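Local coordinates for D-alanine--D-alanine ligase (Coxiella burnetii, PDB 3TQT), which joins two D-alanine molecules into D-alanyl-D-alanine at the expense of ATP, a step in building bacterial peptidoglycan, at residues 131-134 with 135-139. Sequence-based numbering, arbitrary orientation.
Sequences NVQS and SAVCM
N131 O is gripped twice by S135: S135 N lies 2.9 Å from N131 O, and S135 OG lies 2.7 Å from N131 O. The two donors arrive from opposite faces of the carbonyl plane, the hydroxyl standing above that plane and not on a lone pair. The hydroxyl can fold back in this way because S135 OG lies beside its own backbone N, anti to the carbonyl carbon (chi1 -63°). The side chain of N131 works at the same helix end: OD1 accepts from S134 N at 2.9 Å, a nearly straight bond (163°) that caps an amide of the first turn. N131 thus accepts with both of its oxygens. Regular backbone bonds follow, A136 N to V132 O, V137 N to Q133 O and C138 N to S134 O. Beside the second of these, the CG2 methyl of V137 sits just past the oxygen, 3.2 Å from Q133 O, and lies 4.3 Å from CG of Q133. One residue on, C138 SG lies 3.4 Å from S134 O, the carbonyl its own backbone N bonds. A chi1 of -170° swings S134 OG away from its own N, to where it bonds V294 O; the S134 side chain also touches C296. Helix 115-122 packs against V132 and S135 through Q117. The helix meets the second subunit through V132, Q133, A136 and V137, with L143 of that subunit resting on Q133 and V137. The side chain of C138 lies about 7 Å from those of E316 and N318, predicted magnesium ligands. The pattern is a classic Asn N-cap, here on a short buried helix of the ligase, with a serine hydroxyl bonded back to the carbonyl four residues earlier.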
# COMPACT_ATOMS: atom_id res chain seq x y z
N ASN A 131 -6.70 -1.38 -4.77
CA ASN A 131 -6.37 -2.04 -3.51
C ASN A 131 -5.24 -1.31 -2.78
O ASN A 131 -4.86 -0.22 -3.18
CB ASN A 131 -6.05 -3.52 -3.70
CG ASN A 131 -4.73 -3.77 -4.42
OD1 ASN A 131 -4.02 -2.84 -4.80
ND2 ASN A 131 -4.37 -5.04 -4.57
N VAL A 132 -4.72 -1.90 -1.71
CA VAL A 132 -3.73 -1.19 -0.90
C VAL A 132 -2.47 -0.91 -1.70
O VAL A 132 -1.97 0.21 -1.73
CB VAL A 132 -3.37 -1.96 0.38
CG1 VAL A 132 -2.14 -1.34 1.05
CG2 VAL A 132 -4.56 -1.98 1.33
N GLN A 133 -1.95 -1.94 -2.36
CA GLN A 133 -0.72 -1.79 -3.12
C GLN A 133 -0.84 -0.79 -4.25
O GLN A 133 0.05 0.02 -4.48
CB GLN A 133 -0.26 -3.12 -3.69
CG GLN A 133 0.88 -2.96 -4.70
CD GLN A 133 0.88 -4.05 -5.75
OE1 GLN A 133 0.32 -3.89 -6.83
NE2 GLN A 133 1.50 -5.18 -5.43
N SER A 134 -1.94 -0.88 -4.99
CA SER A 134 -2.13 -0.03 -6.16
C SER A 134 -2.37 1.41 -5.73
O SER A 134 -1.92 2.34 -6.37
CB SER A 134 -3.31 -0.53 -7.00
OG SER A 134 -3.32 0.15 -8.24
N SER A 135 -3.11 1.58 -4.64
CA SER A 135 -3.34 2.92 -4.10
C SER A 135 -1.99 3.55 -3.73
O SER A 135 -1.73 4.71 -4.03
CB SER A 135 -4.24 2.86 -2.87
OG SER A 135 -5.52 2.35 -3.21
N ALA A 136 -1.14 2.77 -3.06
CA ALA A 136 0.14 3.29 -2.58
C ALA A 136 1.04 3.61 -3.75
O ALA A 136 1.68 4.66 -3.78
CB ALA A 136 0.80 2.30 -1.64
N VAL A 137 1.08 2.73 -4.73
CA VAL A 137 1.88 2.98 -5.92
C VAL A 137 1.42 4.24 -6.69
O VAL A 137 2.24 5.02 -7.15
CB VAL A 137 1.91 1.76 -6.86
CG1 VAL A 137 2.49 2.13 -8.22
CG2 VAL A 137 2.71 0.64 -6.23
N CYS A 138 0.11 4.42 -6.81
CA CYS A 138 -0.42 5.54 -7.58
C CYS A 138 -0.37 6.85 -6.80
O CYS A 138 -0.30 7.94 -7.38
CB CYS A 138 -1.85 5.25 -8.03
SG CYS A 138 -1.96 3.97 -9.30
N MET A 139 -0.41 6.75 -5.48
CA MET A 139 -0.39 7.92 -4.61
C MET A 139 0.96 8.63 -4.63
O MET A 139 1.03 9.86 -4.59
CB MET A 139 -0.72 7.51 -3.17
CG MET A 139 -0.78 8.65 -2.20
SD MET A 139 -2.39 9.45 -2.27
CE MET A 139 -2.15 10.77 -1.08